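Local coordinates for TLR1789 protein (Thermosynechococcus elongatus, PDB 2X8X) that is an Omp85-family outer membrane protein, represented here by its N-terminal POTRA domains, that probably helps target and insert outer membrane proteins, at residues A[20-23]-A[24-27]; A[175-178]-A[179-182]; A[194-197]-A[198-201]. All blocks are in the same frame, centred on the assembly; numbering follows the deposited sequence.

Interaction 1 (A[20-23]-A[24-27]); sequences EQLV and YQVI
Residues 20-27 form the last turns of helix 17-26, the first helix of the first POTRA domain of this fragment. Glu20 and Tyr24 lie one turn apart and run side by side in the same direction. Glu20 CG is anti to the backbone N (chi1 -175°), and the chain stays extended beyond it, which carries the carboxylate out alongside the Tyr24 ring. Glu20 OE2 comes to 3.8 Å from Tyr24 CE2, and the carboxylate and ring planes are 37° apart. One water bridges the carboxylate and the hydroxyl. It donates to Glu20 OE2 at 2.8 Å and lies 2.7 Å from Tyr24 OH. The same hydroxyl is hydrogen-bonded to Val10 O, which ties the helix to strand 5-13. A backbone bond runs between the same two residues, from Tyr24 N to Glu20 O.

Away from this polar pair, Leu22 CD1 meets Val26 CG1 at 4.1 Å and Gln25 OE1 at 3.8 Å. The helix then ends. Val23 O accepts from both Val26 N, at 3.2 Å, and Ile27 N, at 3.3 Å. Both donors approach from the same face of its carbonyl plane. Ile27 N comes in nearly in line with the C=O bond, while Val26 N stands well above the carbonyl plane. Ile27 is the first residue to leave helical angles. The Ile27 side chain curls past Val23 O, with Ile27 CG2 3.4 Å from it.

Val23 packs on Val12 and Ile47, and Ile27 on Val10 and Ile47. A helix that lies on the sheet, with the second helix packed beside it on the same face, is characteristic of the POTRA fold.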
loop_
_atom_site.group_PDB
_atom_site.type_symbol
_atom_site.label_atom_id
_atom_site.label_comp_id
_atom_site.label_asym_id
_atom_site.label_seq_id
_atom_site.Cartn_x
_atom_site.Cartn_y
_atom_site.Cartn_z
ATOM N N GLU A 20 -25.038 -1.601 -12.643
ATOM C CA GLU A 20 -25.402 -1.998 -13.987
ATOM C C GLU A 20 -25.604 -0.780 -14.882
ATOM O O GLU A 20 -25.267 -0.806 -16.062
ATOM C CB GLU A 20 -26.672 -2.877 -13.958
ATOM C CG GLU A 20 -27.015 -3.423 -15.333
ATOM C CD GLU A 20 -28.307 -4.179 -15.353
ATOM O OE1 GLU A 20 -28.765 -4.630 -14.266
ATOM O OE2 GLU A 20 -28.859 -4.324 -16.465
ATOM N N GLN A 21 -26.121 0.305 -14.326
ATOM C CA GLN A 21 -26.181 1.568 -15.086
ATOM C C GLN A 21 -24.749 2.054 -15.426
ATOM O O GLN A 21 -24.471 2.493 -16.544
ATOM C CB GLN A 21 -26.977 2.629 -14.334
ATOM C CG GLN A 21 -28.548 2.423 -14.402
ATOM C CD GLN A 21 -29.138 1.938 -13.057
ATOM O OE1 GLN A 21 -28.391 1.631 -12.116
ATOM N NE2 GLN A 21 -30.474 1.895 -12.957
ATOM N N LEU A 22 -23.827 1.899 -14.474
ATOM C CA LEU A 22 -22.413 2.249 -14.710
ATOM C C LEU A 22 -21.771 1.540 -15.895
ATOM O O LEU A 22 -21.075 2.196 -16.658
ATOM C CB LEU A 22 -21.576 2.016 -13.448
ATOM C CG LEU A 22 -20.091 2.331 -13.598
ATOM C CD1 LEU A 22 -19.824 3.888 -13.596
ATOM C CD2 LEU A 22 -19.345 1.577 -12.498
ATOM N N VAL A 23 -21.982 0.220 -16.007
ATOM C CA VAL A 23 -21.526 -0.583 -17.123
ATOM C C VAL A 23 -22.069 -0.021 -18.438
ATOM O O VAL A 23 -21.307 0.169 -19.406
ATOM C CB VAL A 23 -21.934 -2.089 -16.959
ATOM C CG1 VAL A 23 -21.524 -2.946 -18.190
ATOM C CG2 VAL A 23 -21.303 -2.675 -15.695
ATOM N N TYR A 24 -23.371 0.260 -18.486
ATOM C CA TYR A 24 -23.928 0.840 -19.716
ATOM C C TYR A 24 -23.329 2.185 -20.048
ATOM O O TYR A 24 -23.154 2.495 -21.201
ATOM C CB TYR A 24 -25.432 1.003 -19.628
ATOM C CG TYR A 24 -26.164 -0.272 -19.918
ATOM C CD1 TYR A 24 -26.067 -0.883 -21.181
ATOM C CD2 TYR A 24 -26.958 -0.875 -18.945
ATOM C CE1 TYR A 24 -26.737 -2.081 -21.441
ATOM C CE2 TYR A 24 -27.654 -2.056 -19.208
ATOM C CZ TYR A 24 -27.521 -2.647 -20.447
ATOM O OH TYR A 24 -28.173 -3.827 -20.695
ATOM N N GLN A 25 -23.052 2.992 -19.033
ATOM C CA GLN A 25 -22.499 4.338 -19.155
ATOM C C GLN A 25 -21.094 4.264 -19.773
ATOM O O GLN A 25 -20.745 5.096 -20.547
ATOM C CB GLN A 25 -22.458 4.893 -17.729
ATOM C CG GLN A 25 -22.105 6.355 -17.423
ATOM C CD GLN A 25 -22.640 6.802 -16.000
ATOM O OE1 GLN A 25 -22.619 6.021 -15.033
ATOM N NE2 GLN A 25 -23.110 8.064 -15.890
ATOM N N VAL A 26 -20.285 3.250 -19.443
ATOM C CA VAL A 26 -18.858 3.277 -19.810
ATOM C C VAL A 26 -18.544 2.554 -21.133
ATOM O O VAL A 26 -17.517 2.767 -21.726
ATOM C CB VAL A 26 -17.932 2.734 -18.663
ATOM C CG1 VAL A 26 -18.207 3.431 -17.334
ATOM C CG2 VAL A 26 -18.144 1.300 -18.460
ATOM N N ILE A 27 -19.421 1.700 -21.597
ATOM C CA ILE A 27 -19.157 0.976 -22.858
ATOM C C ILE A 27 -19.623 1.827 -24.041
ATOM O O ILE A 27 -20.438 2.746 -23.867
ATOM C CB ILE A 27 -19.855 -0.411 -22.910
ATOM C CG1 ILE A 27 -21.378 -0.218 -22.997
ATOM C CG2 ILE A 27 -19.305 -1.327 -21.726
ATOM C CD1 ILE A 27 -22.272 -1.456 -22.751
HETATM O O HOH W 1 -29.009 -5.643 -18.918
#

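Interaction 2 (A[175-178]-A[179-182]); sequences DFVI and SREM
Phe176 and Arg180 meet because both hold CG between their own backbone N and carbonyl carbon, with chi1 of 68° and 85°. From there the Arg180 chain runs extended to NE, and the two side chains lie alongside each other. Ring and guanidinium planes stand 88° apart. Phe176 CE1 sits over one face of the guanidinium, offset toward its rim, at 4.0 Å from Arg180 CZ. Seen from the ring, Arg180 NH2 lies at the edge, near the ring plane. The contact is therefore not a cation-pi stack over the ring face. Arg180 N also bonds to Phe176 O at 2.9 Å.

A water gathers the polar groups around it. It donates to Val177 O at 2.7 Å and to Glu181 OE2 at 2.6 Å, and it accepts from Arg180 NE at 2.8 Å. It thus links the arginine, the glutamate and the Val177 carbonyl near the end of the helix.

This is the close of helix 175-179, the short first helix of the third POTRA domain. The chain leaves it through a type I beta turn, Ser179 to Met182. Glu181 N bonds to Ile178 O at 3.0 Å, standing above the carbonyl plane.

On the inner side, Ile178 CG2 touches Met182 SD at 4.0 Å. The two side chains run alongside each other toward the sheet, where Ile178 packs on Phe161 and Ile230 and Met182 on Leu228.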
loop_
_atom_site.group_PDB
_atom_site.type_symbol
_atom_site.label_atom_id
_atom_site.label_comp_id
_atom_site.label_asym_id
_atom_site.label_seq_id
_atom_site.Cartn_x
_atom_site.Cartn_y
_atom_site.Cartn_z
ATOM N N ASP A 175 29.066 1.904 26.160
ATOM C CA ASP A 175 27.751 1.787 25.519
ATOM C C ASP A 175 26.641 2.512 26.296
ATOM O O ASP A 175 25.828 3.190 25.687
ATOM C CB ASP A 175 27.304 0.300 25.306
ATOM C CG ASP A 175 28.207 -0.498 24.322
ATOM O OD1 ASP A 175 28.834 0.064 23.393
ATOM O OD2 ASP A 175 28.265 -1.734 24.492
ATOM N N PHE A 176 26.598 2.392 27.622
ATOM C CA PHE A 176 25.477 3.025 28.354
ATOM C C PHE A 176 25.399 4.536 28.126
ATOM O O PHE A 176 24.321 5.118 28.141
ATOM C CB PHE A 176 25.469 2.674 29.867
ATOM C CG PHE A 176 26.624 3.277 30.639
ATOM C CD1 PHE A 176 26.554 4.591 31.129
ATOM C CD2 PHE A 176 27.805 2.548 30.869
ATOM C CE1 PHE A 176 27.670 5.190 31.846
ATOM C CE2 PHE A 176 28.908 3.116 31.593
ATOM C CZ PHE A 176 28.836 4.445 32.069
ATOM N N VAL A 177 26.557 5.176 27.935
ATOM C CA VAL A 177 26.654 6.641 27.777
ATOM C C VAL A 177 25.843 7.082 26.588
ATOM O O VAL A 177 25.143 8.108 26.653
ATOM C CB VAL A 177 28.116 7.129 27.675
ATOM C CG1 VAL A 177 28.206 8.644 27.381
ATOM C CG2 VAL A 177 28.835 6.884 28.971
ATOM N N ILE A 178 25.924 6.288 25.519
ATOM C CA ILE A 178 25.190 6.562 24.298
ATOM C C ILE A 178 23.734 6.104 24.438
ATOM O O ILE A 178 22.802 6.862 24.138
ATOM C CB ILE A 178 25.828 5.877 23.078
ATOM C CG1 ILE A 178 27.196 6.523 22.778
ATOM C CG2 ILE A 178 24.938 6.030 21.876
ATOM C CD1 ILE A 178 28.085 5.596 21.968
ATOM N N SER A 179 23.561 4.867 24.888
ATOM C CA SER A 179 22.230 4.273 24.926
ATOM C C SER A 179 21.254 5.135 25.798
ATOM O O SER A 179 20.070 5.300 25.493
ATOM C CB SER A 179 22.398 2.843 25.454
ATOM O OG SER A 179 21.118 2.261 25.586
ATOM N N ARG A 180 21.756 5.692 26.890
ATOM C CA ARG A 180 20.880 6.420 27.809
ATOM C C ARG A 180 20.422 7.763 27.281
ATOM O O ARG A 180 19.527 8.381 27.856
ATOM C CB ARG A 180 21.518 6.568 29.168
ATOM C CG ARG A 180 22.460 7.747 29.316
ATOM C CD ARG A 180 23.177 7.569 30.694
ATOM N NE ARG A 180 24.498 8.212 30.692
ATOM C CZ ARG A 180 25.250 8.434 31.769
ATOM N NH1 ARG A 180 24.839 8.073 32.983
ATOM N NH2 ARG A 180 26.433 9.030 31.625
ATOM N N GLU A 181 21.026 8.210 26.179
ATOM C CA GLU A 181 20.552 9.420 25.533
ATOM C C GLU A 181 19.490 9.171 24.489
ATOM O O GLU A 181 18.896 10.143 23.991
ATOM C CB GLU A 181 21.721 10.161 24.878
ATOM C CG GLU A 181 22.773 10.546 25.907
ATOM C CD GLU A 181 22.259 11.506 26.971
ATOM O OE1 GLU A 181 21.430 12.424 26.658
ATOM O OE2 GLU A 181 22.739 11.362 28.116
ATOM N N MET A 182 19.280 7.889 24.145
ATOM C CA MET A 182 18.485 7.539 22.981
ATOM C C MET A 182 17.130 6.946 23.341
ATOM O O MET A 182 17.048 5.950 24.067
ATOM C CB MET A 182 19.261 6.554 22.095
ATOM C CG MET A 182 20.502 7.217 21.490
ATOM S SD MET A 182 21.220 6.060 20.326
ATOM C CE MET A 182 19.916 5.907 19.046
HETATM O O HOH W 2 24.886 9.987 28.613
#

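Interaction 3 (A[194-197]-A[198-201]); sequences TVQA and DLRR
Thr194 and Asp198 lie side by side one turn apart on helix 192-205. Asp198 N bonds to Thr194 O at 2.9 Å, and Thr194 CG2 lies 4.0 Å from Asp198 OD1. The buried Asp198 carboxylate has several partners. OD1 accepts from Asp183 N, and OD2 is hydrogen-bonded to Thr184 OG1. Arg201 NH2 forms a salt bridge with OD1, but its modelled length is very short and doubtful in detail.

Val195 repeats the pattern with apolar groups. Its CG1 meets Leu199 CD1 at 4.1 Å, and Leu199 N bonds to Val195 O. The two side chains point the same way.

At Gln196 the partner is Arg200. The arginine chain bends at chi3 (-53°), and this turns the guanidinium back over the helix. One of its faces lies over Gln196 O and Ala197 N, each near its rim. Arg200 NH1 comes to 3.4 Å from Gln196 CB, and Arg200 N bonds to Gln196 O at 3.0 Å.

Ala197 faces Arg201 in a similar way. A bend at chi3 (-62°) sets the centre of the guanidinium above Ala197 O, which lies 3.7 Å from Arg201 CZ. That carbonyl also accepts from Arg201 N at 3.0 Å. The small Ala197 CB is 4.0 Å from Arg201 NH1.

The helix belongs to the third POTRA domain. Val195 packs on Val213, and Leu199 on Val211 and Val213, all of strand 208-217. Asp198 and Arg201 face residues 181-184, the chain that follows helix 175-179.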
loop_
_atom_site.group_PDB
_atom_site.type_symbol
_atom_site.label_atom_id
_atom_site.label_comp_id
_atom_site.label_asym_id
_atom_site.label_seq_id
_atom_site.Cartn_x
_atom_site.Cartn_y
_atom_site.Cartn_z
ATOM N N THR A 194 12.308 11.408 16.508
ATOM C CA THR A 194 13.033 10.825 17.656
ATOM C C THR A 194 14.499 10.622 17.322
ATOM O O THR A 194 15.332 10.937 18.168
ATOM C CB THR A 194 12.476 9.449 18.139
ATOM O OG1 THR A 194 11.054 9.444 18.048
ATOM C CG2 THR A 194 12.943 9.171 19.603
ATOM N N VAL A 195 14.812 10.122 16.112
ATOM C CA VAL A 195 16.219 10.042 15.692
ATOM C C VAL A 195 16.980 11.388 15.771
ATOM O O VAL A 195 18.103 11.465 16.312
ATOM C CB VAL A 195 16.424 9.425 14.280
ATOM C CG1 VAL A 195 17.898 9.443 13.933
ATOM C CG2 VAL A 195 15.876 7.999 14.205
ATOM N N GLN A 196 16.350 12.432 15.250
ATOM C CA GLN A 196 16.849 13.803 15.337
ATOM C C GLN A 196 17.152 14.236 16.723
ATOM O O GLN A 196 18.239 14.775 16.950
ATOM C CB GLN A 196 15.810 14.814 14.873
ATOM C CG GLN A 196 15.312 14.606 13.530
ATOM C CD GLN A 196 16.339 14.835 12.505
ATOM O OE1 GLN A 196 17.312 14.072 12.386
ATOM N NE2 GLN A 196 16.127 15.892 11.702
ATOM N N ALA A 197 16.141 14.097 17.586
ATOM C CA ALA A 197 16.237 14.432 18.990
ATOM C C ALA A 197 17.378 13.683 19.680
ATOM O O ALA A 197 18.130 14.248 20.514
ATOM C CB ALA A 197 14.875 14.156 19.686
ATOM N N ASP A 198 17.506 12.426 19.314
ATOM C CA ASP A 198 18.527 11.565 19.892
ATOM C C ASP A 198 19.906 12.091 19.459
ATOM O O ASP A 198 20.816 12.136 20.276
ATOM C CB ASP A 198 18.429 10.130 19.321
ATOM C CG ASP A 198 17.291 9.273 19.968
ATOM O OD1 ASP A 198 16.659 9.673 20.988
ATOM O OD2 ASP A 198 17.047 8.164 19.420
ATOM N N LEU A 199 20.064 12.438 18.177
ATOM C CA LEU A 199 21.351 12.889 17.665
ATOM C C LEU A 199 21.785 14.261 18.306
ATOM O O LEU A 199 22.980 14.524 18.570
ATOM C CB LEU A 199 21.296 13.013 16.141
ATOM C CG LEU A 199 21.247 11.730 15.310
ATOM C CD1 LEU A 199 21.039 12.139 13.859
ATOM C CD2 LEU A 199 22.590 11.034 15.511
ATOM N N ARG A 200 20.810 15.137 18.527
ATOM C CA ARG A 200 20.990 16.370 19.298
ATOM C C ARG A 200 21.440 16.125 20.728
ATOM O O ARG A 200 22.370 16.808 21.217
ATOM C CB ARG A 200 19.735 17.263 19.205
ATOM C CG ARG A 200 19.685 17.853 17.762
ATOM C CD ARG A 200 18.656 18.990 17.575
ATOM N NE ARG A 200 17.330 18.549 18.047
ATOM C CZ ARG A 200 16.341 18.076 17.273
ATOM N NH1 ARG A 200 16.497 17.974 15.950
ATOM N NH2 ARG A 200 15.181 17.711 17.834
ATOM N N ARG A 201 20.878 15.104 21.374
ATOM C CA ARG A 201 21.356 14.744 22.720
ATOM C C ARG A 201 22.743 14.177 22.659
ATOM O O ARG A 201 23.538 14.432 23.551
ATOM C CB ARG A 201 20.405 13.750 23.462
ATOM C CG ARG A 201 19.204 14.426 24.106
ATOM C CD ARG A 201 18.310 13.439 24.912
ATOM N NE ARG A 201 17.742 12.416 24.034
ATOM C CZ ARG A 201 16.580 12.499 23.378
ATOM N NH1 ARG A 201 15.786 13.558 23.492
ATOM N NH2 ARG A 201 16.185 11.493 22.611
#

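All three contacts are local, each along a POTRA helix or at its end. Interaction 1 lies in the first domain, and its centre is about 64 Å from that of interaction 2 and about 56 Å from that of interaction 3, on the opposite side of the chain's centre. Interactions 2 and 3 share the third domain and touch. Arg201 NE probably bonds to Glu181 O, and the Asp198 carboxylate packs against Met182. Interactions 1 and 2 are partly buried, while interaction 3 is mostly a surface contact around one buried aspartate. A water bridges side chains in interactions 1 and 2. In interaction 3, bent arginines lie over helix carbonyls and a carboxylate ties the helix to the loop before it.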